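Local coordinates for protein probable mannosyltransferase KTR4 (Saccharomyces cerevisiae, PDB 5A07) that is a probable mannosyltransferase of the GT-A clan, held here in complex with guanosine-5'-diphosphate and a manganese ion, at residues N175-I180 against G346-R351; E270-S275 against E350-A355; T314-T319 against D354-S359. One frame throughout, in Å; residues are numbered along the deposited sequence.

Contact 1: residues N175-I180 against G346-R351; sequences NMPDSI and GFYYER
Met176 lies over one face of the Tyr348 ring, with CG 4.0 Å from the ring centroid and almost on the ring normal, a CH-pi contact. SD follows above the same face at 5.0 Å from that centroid, a longer Met-aromatic contact. The thioether then bends (chi3 -70°), which brings Met176 CE to 3.8 Å from Tyr348 CD1. Pro177 adds its CD, 3.5 Å from Tyr348 CE2. Ile180 fits between the two tyrosines: CG1 packs 3.7 Å from Tyr348 CD2, crossing that side chain at about a right angle, while CD1 sits over the face of the Tyr349 ring, 4.2 Å from its centroid. CG2 of Ile180 also touches Tyr349, near CE1. The loop that offers these groups joins strand 164-168 to helix 182-194 and folds into a type I beta turn from Pro177 to Ile180, closed by Ile180 N to Pro177 O. Facing it is the short helix 346-349, whose single turn is closed by the bond from Glu350 N to Gly346 O. The tyrosine hydroxyls are held by residues beyond the contact: Tyr348 OH bonds Asn207 of helix 203-214, and Tyr349 OH accepts from the backbone N of Asp181. Arg184 makes a cation-pi contact with Tyr349. The loop also leads from the nucleotide pocket, since Trp174 lines it and the side chain of Asn175 is about 9 Å from GDP.

Contact 2: residues E270-S275 against E350-A355; sequences ETLWTS and ERWGDA
Leu272 overlaps the indole of Trp352: its CB stands over one face, 3.8 Å from the centroid of the five-membered ring, in a CH-pi contact. With CG anti to the backbone N (chi1 172°), the rest of the leucine continues over the indole, and Leu272 CD1 comes 4.0 Å from Trp352 CD2. Thr271 OG1 meets the same ring system in its plane, at the edge near CZ2. Beside the indole, the extended chain of Glu350 carries its carboxylate to the start of helix 272-282. OE1 is gripped twice, from opposite faces of the carboxylate. Thr271 N donates to Glu350 OE1 at 2.8 Å in a nearly straight bond on the syn side, and Trp352 NE1 reaches the same oxygen at 2.8 Å from well above the plane. The second oxygen, OE2, accepts from Thr271 OG1 in a very short bond whose exact length is doubtful. Thr271 occupies the N-cap position, yet its hydroxyl is spent on Glu350 and makes no capping bond; its carbonyl O accepts from Ser275 N in the first helical turn. Bonds at both oxygens hold the carboxylate, and the one from NE1 helps set the rotation of the indole. Beyond the indole, Leu272 packs on Pro356, Val357 and Leu360 of helix 354-365 and on Tyr337 and Leu341 of helix 332-344, so the first turn of helix 272-282 lies against both helices.

Contact 3: residues T314-T319 against D354-S359; sequences TCHFWT and DAPVRS
Thr319 OG1 donates to Asp354 OD2 at 2.7 Å, approaching from above the carboxylate plane, 38° out of it. The same oxygen forms a salt bridge with Arg230, so this one carboxylate oxygen joins Thr319, two residues past the strand, and Arg230. Asp354 begins helix 354-365. One turn after Ala355, Ser359 OG accepts from Phe317 N at 2.8 Å and donates its own hydrogen bond to Ala355 O, 2.7 Å away. Ala355 O takes the routine helical bond from Ser359 N as well. His316 is steadied within its own segment: ND1 points in the ring plane straight at Thr314 O, 3.0 Å away. His316 CG lies between the backbone N and carbonyl carbon (chi1 63°), which turns the imidazole toward the helix, with His316 CD2 3.4 Å from Ala355 CB. The Ala355 methyl is also covered by Phe317 O and Thr319 OG1, while Thr319 CG2 comes 3.6 Å from Ala355 CA. Ser359 OG also lies 3.4 Å from Phe317 CD2, oblique to the ring. Strand 316-317 pairs antiparallel with strand 256-262 through the backbones of His316 and Trp318, placing this helix beside the mixed sheet of the GT-A fold. The chemistry implies that Phe317 N, in a strand residue between those two sheet-bonded neighbours, is satisfied by a serine hydroxyl serving as acceptor and donor at once, so polar backbone is accommodated in a buried interface.

How the contacts relate
All three contacts use the stretch from helix 346-349 into helix 354-365. Contacts 1 and 2 share Glu350 and Arg351 and have centres 12 Å apart; Phe347 CD1 packs 3.4 Å from Trp352 O between them. Contacts 2 and 3 share Asp354 and Ala355, with centres 10 Å apart, and Leu272 CD2 touches Pro356 CB at 4.0 Å. Contacts 1 and 3 are farthest apart, about 19 Å between centres. From contact 1 to contact 3 the setting passes from surface to buried core. Contact 3 comes nearest to the ligands: the Asp354 side chain is about 6 Å from GDP and that of Thr319 about 9 Å from the manganese ion, whereas Trp352 of contact 2 is about 12 Å from GDP.

Contact 1: residues N175-I180 against G346-R351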
loop_
_atom_site.group_PDB
_atom_site.type_symbol
_atom_site.label_atom_id
_atom_site.label_comp_id
_atom_site.label_asym_id
_atom_site.label_seq_id
_atom_site.Cartn_x
_atom_site.Cartn_y
_atom_site.Cartn_z
ATOM N N ASN B 175 -12.681 -16.724 6.758
ATOM C CA ASN B 175 -14.060 -16.390 7.086
ATOM C C ASN B 175 -14.238 -15.500 8.309
ATOM O O ASN B 175 -13.410 -15.449 9.173
ATOM C CB ASN B 175 -14.877 -17.674 7.361
ATOM C CG ASN B 175 -14.983 -18.582 6.147
ATOM O OD1 ASN B 175 -15.079 -18.141 5.052
ATOM N ND2 ASN B 175 -15.027 -19.848 6.388
ATOM N N MET B 176 -15.358 -14.797 8.326
ATOM C CA MET B 176 -15.748 -14.031 9.497
ATOM C C MET B 176 -15.604 -14.937 10.725
ATOM O O MET B 176 -16.172 -16.027 10.745
ATOM C CB MET B 176 -17.187 -13.576 9.342
ATOM C CG MET B 176 -17.650 -12.684 10.499
ATOM S SD MET B 176 -19.399 -12.347 10.415
ATOM C CE MET B 176 -19.564 -11.280 9.016
ATOM N N PRO B 177 -14.854 -14.498 11.744
ATOM C CA PRO B 177 -14.637 -15.303 12.957
ATOM C C PRO B 177 -15.893 -15.302 13.881
ATOM O O PRO B 177 -16.825 -14.475 13.686
ATOM C CB PRO B 177 -13.501 -14.576 13.654
ATOM C CG PRO B 177 -13.691 -13.145 13.274
ATOM C CD PRO B 177 -14.278 -13.134 11.886
ATOM N N ASP B 178 -15.908 -16.211 14.857
ATOM C CA ASP B 178 -17.053 -16.313 15.818
ATOM C C ASP B 178 -17.178 -15.098 16.738
ATOM O O ASP B 178 -18.263 -14.776 17.208
ATOM C CB ASP B 178 -16.906 -17.542 16.714
ATOM C CG ASP B 178 -17.003 -18.847 15.941
ATOM O OD1 ASP B 178 -17.791 -18.903 14.954
ATOM O OD2 ASP B 178 -16.279 -19.799 16.350
ATOM N N SER B 179 -16.068 -14.412 16.972
ATOM C CA SER B 179 -16.080 -13.190 17.760
ATOM C C SER B 179 -17.063 -12.155 17.232
ATOM O O SER B 179 -17.444 -11.268 17.968
ATOM C CB SER B 179 -14.668 -12.621 17.822
ATOM O OG SER B 179 -14.154 -12.316 16.506
ATOM N N ILE B 180 -17.499 -12.244 15.984
ATOM C CA ILE B 180 -18.367 -11.214 15.412
ATOM C C ILE B 180 -19.828 -11.603 15.561
ATOM O O ILE B 180 -20.161 -12.709 15.237
ATOM C CB ILE B 180 -18.073 -11.004 13.886
ATOM C CG1 ILE B 180 -16.662 -10.449 13.664
ATOM C CG2 ILE B 180 -19.111 -10.112 13.199
ATOM C CD1 ILE B 180 -16.425 -9.075 14.288
ATOM N N GLY B 346 -13.529 -4.134 14.014
ATOM C CA GLY B 346 -13.818 -3.133 12.952
ATOM C C GLY B 346 -13.640 -3.592 11.478
ATOM O O GLY B 346 -14.162 -2.941 10.587
ATOM N N PHE B 347 -12.964 -4.705 11.227
ATOM C CA PHE B 347 -13.000 -5.274 9.878
ATOM C C PHE B 347 -14.430 -5.622 9.426
ATOM O O PHE B 347 -14.698 -5.632 8.239
ATOM C CB PHE B 347 -12.112 -6.476 9.733
ATOM C CG PHE B 347 -10.634 -6.158 9.781
ATOM C CD1 PHE B 347 -10.074 -5.335 8.808
ATOM C CD2 PHE B 347 -9.830 -6.663 10.765
ATOM C CE1 PHE B 347 -8.703 -5.043 8.850
ATOM C CE2 PHE B 347 -8.482 -6.369 10.837
ATOM C CZ PHE B 347 -7.929 -5.542 9.861
ATOM N N TYR B 348 -15.346 -5.827 10.389
ATOM C CA TYR B 348 -16.717 -6.235 10.082
ATOM C C TYR B 348 -17.773 -5.220 10.505
ATOM O O TYR B 348 -18.680 -4.918 9.727
ATOM C CB TYR B 348 -16.968 -7.665 10.677
ATOM C CG TYR B 348 -16.097 -8.733 10.034
ATOM C CD1 TYR B 348 -16.401 -9.237 8.781
ATOM C CD2 TYR B 348 -14.974 -9.195 10.640
ATOM C CE1 TYR B 348 -15.603 -10.213 8.194
ATOM C CE2 TYR B 348 -14.187 -10.177 10.047
ATOM C CZ TYR B 348 -14.495 -10.645 8.823
ATOM O OH TYR B 348 -13.693 -11.561 8.241
ATOM N N TYR B 349 -17.627 -4.642 11.692
ATOM C CA TYR B 349 -18.563 -3.603 12.139
ATOM C C TYR B 349 -18.368 -2.271 11.440
ATOM O O TYR B 349 -19.333 -1.426 11.359
ATOM C CB TYR B 349 -18.405 -3.405 13.635
ATOM C CG TYR B 349 -18.697 -4.681 14.450
ATOM C CD1 TYR B 349 -19.811 -5.507 14.155
ATOM C CD2 TYR B 349 -17.867 -5.069 15.508
ATOM C CE1 TYR B 349 -20.066 -6.684 14.895
ATOM C CE2 TYR B 349 -18.133 -6.211 16.244
ATOM C CZ TYR B 349 -19.227 -7.015 15.936
ATOM O OH TYR B 349 -19.450 -8.130 16.676
ATOM N N GLU B 350 -17.145 -2.067 10.899
ATOM C CA GLU B 350 -16.920 -0.971 10.011
ATOM C C GLU B 350 -16.399 -1.607 8.711
ATOM O O GLU B 350 -16.696 -2.769 8.455
ATOM C CB GLU B 350 -15.962 -0.011 10.706
ATOM C CG GLU B 350 -16.597 0.603 11.969
ATOM C CD GLU B 350 -15.702 1.565 12.769
ATOM O OE1 GLU B 350 -14.650 2.113 12.265
ATOM O OE2 GLU B 350 -16.023 1.724 13.947
ATOM N N ARG B 351 -15.662 -0.878 7.870
ATOM C CA ARG B 351 -15.191 -1.474 6.610
ATOM C C ARG B 351 -13.704 -1.147 6.508
ATOM O O ARG B 351 -13.231 -0.555 5.522
ATOM C CB ARG B 351 -16.020 -1.006 5.388
ATOM C CG ARG B 351 -16.072 -2.107 4.243
ATOM C CD ARG B 351 -15.833 -1.542 2.865
ATOM N NE ARG B 351 -14.507 -0.912 2.878
ATOM C CZ ARG B 351 -14.030 -0.071 1.954
ATOM N NH1 ARG B 351 -14.730 0.206 0.902
ATOM N NH2 ARG B 351 -12.797 0.470 2.091
#

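Contact 2: residues E270-S275 against E350-A355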
loop_
_atom_site.group_PDB
_atom_site.type_symbol
_atom_site.label_atom_id
_atom_site.label_comp_id
_atom_site.label_asym_id
_atom_site.label_seq_id
_atom_site.Cartn_x
_atom_site.Cartn_y
_atom_site.Cartn_z
ATOM N N GLU B 270 -14.532 4.858 10.705
ATOM C CA GLU B 270 -14.955 5.776 11.779
ATOM C C GLU B 270 -14.133 5.676 13.045
ATOM O O GLU B 270 -13.702 6.723 13.587
ATOM C CB GLU B 270 -16.444 5.559 12.109
ATOM C CG GLU B 270 -16.920 6.514 13.186
ATOM C CD GLU B 270 -18.438 6.498 13.359
ATOM O OE1 GLU B 270 -19.033 5.452 13.059
ATOM O OE2 GLU B 270 -19.006 7.530 13.783
ATOM N N THR B 271 -13.869 4.488 13.553
ATOM C CA THR B 271 -13.105 4.321 14.780
ATOM C C THR B 271 -11.732 3.702 14.659
ATOM O O THR B 271 -11.123 3.358 15.647
ATOM C CB THR B 271 -13.879 3.495 15.863
ATOM O OG1 THR B 271 -14.061 2.119 15.440
ATOM C CG2 THR B 271 -15.240 4.171 16.181
ATOM N N LEU B 272 -11.160 3.623 13.479
ATOM C CA LEU B 272 -9.851 2.988 13.367
ATOM C C LEU B 272 -8.704 3.811 14.046
ATOM O O LEU B 272 -7.885 3.284 14.771
ATOM C CB LEU B 272 -9.531 2.703 11.886
ATOM C CG LEU B 272 -8.109 2.210 11.606
ATOM C CD1 LEU B 272 -7.803 0.900 12.288
ATOM C CD2 LEU B 272 -8.016 2.062 10.067
ATOM N N TRP B 273 -8.705 5.095 13.820
ATOM C CA TRP B 273 -7.707 5.988 14.464
ATOM C C TRP B 273 -7.867 5.987 15.997
ATOM O O TRP B 273 -6.915 5.847 16.722
ATOM C CB TRP B 273 -7.905 7.442 13.944
ATOM C CG TRP B 273 -6.960 8.419 14.576
ATOM C CD1 TRP B 273 -7.263 9.339 15.543
ATOM C CD2 TRP B 273 -5.536 8.484 14.379
ATOM N NE1 TRP B 273 -6.118 9.987 15.942
ATOM C CE2 TRP B 273 -5.052 9.509 15.213
ATOM C CE3 TRP B 273 -4.641 7.816 13.533
ATOM C CZ2 TRP B 273 -3.699 9.846 15.278
ATOM C CZ3 TRP B 273 -3.296 8.146 13.575
ATOM C CH2 TRP B 273 -2.829 9.182 14.418
ATOM N N THR B 274 -9.080 6.181 16.486
ATOM C CA THR B 274 -9.273 6.279 17.974
ATOM C C THR B 274 -8.871 4.987 18.616
ATOM O O THR B 274 -8.178 4.985 19.620
ATOM C CB THR B 274 -10.704 6.725 18.348
ATOM O OG1 THR B 274 -11.664 5.918 17.676
ATOM C CG2 THR B 274 -10.956 8.114 17.806
ATOM N N SER B 275 -9.194 3.853 17.991
ATOM C CA SER B 275 -8.715 2.577 18.525
ATOM C C SER B 275 -7.214 2.435 18.445
ATOM O O SER B 275 -6.565 1.866 19.325
ATOM C CB SER B 275 -9.357 1.373 17.809
ATOM O OG SER B 275 -10.749 1.470 17.846
ATOM N N GLU B 350 -17.145 -2.067 10.899
ATOM C CA GLU B 350 -16.920 -0.971 10.011
ATOM C C GLU B 350 -16.399 -1.607 8.711
ATOM O O GLU B 350 -16.696 -2.769 8.455
ATOM C CB GLU B 350 -15.962 -0.011 10.706
ATOM C CG GLU B 350 -16.597 0.603 11.969
ATOM C CD GLU B 350 -15.702 1.565 12.769
ATOM O OE1 GLU B 350 -14.650 2.113 12.265
ATOM O OE2 GLU B 350 -16.023 1.724 13.947
ATOM N N ARG B 351 -15.662 -0.878 7.870
ATOM C CA ARG B 351 -15.191 -1.474 6.610
ATOM C C ARG B 351 -13.704 -1.147 6.508
ATOM O O ARG B 351 -13.231 -0.555 5.522
ATOM C CB ARG B 351 -16.020 -1.006 5.388
ATOM C CG ARG B 351 -16.072 -2.107 4.243
ATOM C CD ARG B 351 -15.833 -1.542 2.865
ATOM N NE ARG B 351 -14.507 -0.912 2.878
ATOM C CZ ARG B 351 -14.030 -0.071 1.954
ATOM N NH1 ARG B 351 -14.730 0.206 0.902
ATOM N NH2 ARG B 351 -12.797 0.470 2.091
ATOM N N TRP B 352 -12.955 -1.520 7.519
ATOM C CA TRP B 352 -11.577 -1.123 7.557
ATOM C C TRP B 352 -10.789 -1.821 6.423
ATOM O O TRP B 352 -10.733 -3.050 6.383
ATOM C CB TRP B 352 -10.954 -1.516 8.886
ATOM C CG TRP B 352 -11.453 -0.798 10.102
ATOM C CD1 TRP B 352 -12.258 0.270 10.136
ATOM C CD2 TRP B 352 -11.180 -1.151 11.470
ATOM N NE1 TRP B 352 -12.473 0.649 11.430
ATOM C CE2 TRP B 352 -11.835 -0.226 12.266
ATOM C CE3 TRP B 352 -10.440 -2.159 12.089
ATOM C CZ2 TRP B 352 -11.785 -0.260 13.666
ATOM C CZ3 TRP B 352 -10.407 -2.207 13.499
ATOM C CH2 TRP B 352 -11.070 -1.256 14.254
ATOM N N GLY B 353 -10.169 -1.042 5.533
ATOM C CA GLY B 353 -9.321 -1.566 4.464
ATOM C C GLY B 353 -7.935 -1.958 4.921
ATOM O O GLY B 353 -7.404 -1.436 5.920
ATOM N N ASP B 354 -7.333 -2.881 4.194
ATOM C CA ASP B 354 -5.942 -3.234 4.454
ATOM C C ASP B 354 -4.987 -2.017 4.292
ATOM O O ASP B 354 -3.983 -1.935 4.963
ATOM C CB ASP B 354 -5.469 -4.409 3.660
ATOM C CG ASP B 354 -5.513 -4.174 2.142
ATOM O OD1 ASP B 354 -6.577 -4.258 1.534
ATOM O OD2 ASP B 354 -4.439 -3.923 1.591
ATOM N N ALA B 355 -5.328 -1.113 3.386
ATOM C CA ALA B 355 -4.484 0.042 3.084
ATOM C C ALA B 355 -4.309 1.008 4.297
ATOM O O ALA B 355 -3.185 1.203 4.748
ATOM C CB ALA B 355 -4.982 0.738 1.856
#

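Contact 3: residues T314-T319 against D354-S359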
loop_
_atom_site.group_PDB
_atom_site.type_symbol
_atom_site.label_atom_id
_atom_site.label_comp_id
_atom_site.label_asym_id
_atom_site.label_seq_id
_atom_site.Cartn_x
_atom_site.Cartn_y
_atom_site.Cartn_z
ATOM N N THR B 314 -6.480 10.362 7.119
ATOM C CA THR B 314 -6.911 9.218 6.289
ATOM C C THR B 314 -5.949 8.937 5.174
ATOM O O THR B 314 -6.197 8.054 4.330
ATOM C CB THR B 314 -8.366 9.274 5.805
ATOM O OG1 THR B 314 -8.495 10.242 4.760
ATOM C CG2 THR B 314 -9.277 9.626 6.930
ATOM N N CYS B 315 -4.782 9.601 5.163
ATOM C CA CYS B 315 -3.768 9.269 4.133
ATOM C C CYS B 315 -3.246 7.849 4.323
ATOM O O CYS B 315 -3.042 7.367 5.441
ATOM C CB CYS B 315 -2.622 10.259 4.171
ATOM S SG CYS B 315 -3.176 11.895 3.653
ATOM N N HIS B 316 -3.072 7.140 3.185
ATOM C CA HIS B 316 -2.581 5.804 3.187
ATOM C C HIS B 316 -1.839 5.467 1.901
ATOM O O HIS B 316 -2.098 6.066 0.861
ATOM C CB HIS B 316 -3.744 4.820 3.450
ATOM C CG HIS B 316 -4.806 4.841 2.396
ATOM N ND1 HIS B 316 -5.812 5.796 2.342
ATOM C CD2 HIS B 316 -4.987 4.050 1.327
ATOM C CE1 HIS B 316 -6.571 5.557 1.291
ATOM N NE2 HIS B 316 -6.106 4.497 0.670
ATOM N N PHE B 317 -0.941 4.503 1.983
ATOM C CA PHE B 317 -0.316 3.949 0.774
ATOM C C PHE B 317 -1.412 3.139 0.094
ATOM O O PHE B 317 -2.133 2.407 0.754
ATOM C CB PHE B 317 0.857 3.060 1.114
ATOM C CG PHE B 317 1.830 3.725 2.049
ATOM C CD1 PHE B 317 2.545 4.830 1.608
ATOM C CD2 PHE B 317 2.015 3.266 3.341
ATOM C CE1 PHE B 317 3.382 5.534 2.482
ATOM C CE2 PHE B 317 2.862 3.923 4.188
ATOM C CZ PHE B 317 3.541 5.049 3.757
ATOM N N TRP B 318 -1.481 3.234 -1.229
ATOM C CA TRP B 318 -2.545 2.544 -1.958
ATOM C C TRP B 318 -2.115 1.156 -2.328
ATOM O O TRP B 318 -1.481 0.920 -3.387
ATOM C CB TRP B 318 -2.902 3.341 -3.189
ATOM C CG TRP B 318 -4.345 3.068 -3.662
ATOM C CD1 TRP B 318 -5.415 2.765 -2.895
ATOM C CD2 TRP B 318 -4.796 3.139 -4.995
ATOM N NE1 TRP B 318 -6.562 2.652 -3.709
ATOM C CE2 TRP B 318 -6.185 2.879 -4.996
ATOM C CE3 TRP B 318 -4.161 3.349 -6.208
ATOM C CZ2 TRP B 318 -6.912 2.820 -6.159
ATOM C CZ3 TRP B 318 -4.929 3.353 -7.363
ATOM C CH2 TRP B 318 -6.276 3.111 -7.315
ATOM N N THR B 319 -2.476 0.243 -1.468
ATOM C CA THR B 319 -1.845 -1.080 -1.401
ATOM C C THR B 319 -2.136 -2.049 -2.561
ATOM O O THR B 319 -1.587 -3.132 -2.579
ATOM C CB THR B 319 -2.248 -1.814 -0.091
ATOM O OG1 THR B 319 -3.669 -1.857 -0.021
ATOM C CG2 THR B 319 -1.644 -1.046 1.133
ATOM N N ASP B 354 -7.333 -2.881 4.194
ATOM C CA ASP B 354 -5.942 -3.234 4.454
ATOM C C ASP B 354 -4.987 -2.017 4.292
ATOM O O ASP B 354 -3.983 -1.935 4.963
ATOM C CB ASP B 354 -5.469 -4.409 3.660
ATOM C CG ASP B 354 -5.513 -4.174 2.142
ATOM O OD1 ASP B 354 -6.577 -4.258 1.534
ATOM O OD2 ASP B 354 -4.439 -3.923 1.591
ATOM N N ALA B 355 -5.328 -1.113 3.386
ATOM C CA ALA B 355 -4.484 0.042 3.084
ATOM C C ALA B 355 -4.309 1.008 4.297
ATOM O O ALA B 355 -3.185 1.203 4.748
ATOM C CB ALA B 355 -4.982 0.738 1.856
ATOM N N PRO B 356 -5.395 1.488 4.910
ATOM C CA PRO B 356 -5.168 2.310 6.122
ATOM C C PRO B 356 -4.536 1.592 7.277
ATOM O O PRO B 356 -3.735 2.153 8.016
ATOM C CB PRO B 356 -6.577 2.883 6.449
ATOM C CG PRO B 356 -7.540 1.942 5.739
ATOM C CD PRO B 356 -6.813 1.463 4.511
ATOM N N VAL B 357 -4.892 0.332 7.471
ATOM C CA VAL B 357 -4.311 -0.465 8.524
ATOM C C VAL B 357 -2.841 -0.677 8.354
ATOM O O VAL B 357 -2.039 -0.472 9.287
ATOM C CB VAL B 357 -5.051 -1.819 8.638
ATOM C CG1 VAL B 357 -4.327 -2.815 9.555
ATOM C CG2 VAL B 357 -6.486 -1.580 9.090
ATOM N N ARG B 358 -2.428 -1.135 7.172
ATOM C CA ARG B 358 -0.978 -1.279 6.892
ATOM C C ARG B 358 -0.251 0.062 7.072
ATOM O O ARG B 358 0.869 0.105 7.623
ATOM C CB ARG B 358 -0.787 -1.772 5.423
ATOM C CG ARG B 358 0.648 -1.918 4.984
ATOM C CD ARG B 358 1.070 -3.351 4.999
ATOM N NE ARG B 358 0.433 -4.107 3.911
ATOM C CZ ARG B 358 -0.399 -5.130 4.083
ATOM N NH1 ARG B 358 -0.695 -5.578 5.327
ATOM N NH2 ARG B 358 -0.886 -5.749 3.021
ATOM N N SER B 359 -0.884 1.126 6.594
ATOM C CA SER B 359 -0.271 2.470 6.537
ATOM C C SER B 359 -0.109 3.068 7.956
ATOM O O SER B 359 0.929 3.645 8.254
ATOM C CB SER B 359 -1.102 3.432 5.689
ATOM O OG SER B 359 -1.167 2.977 4.349
#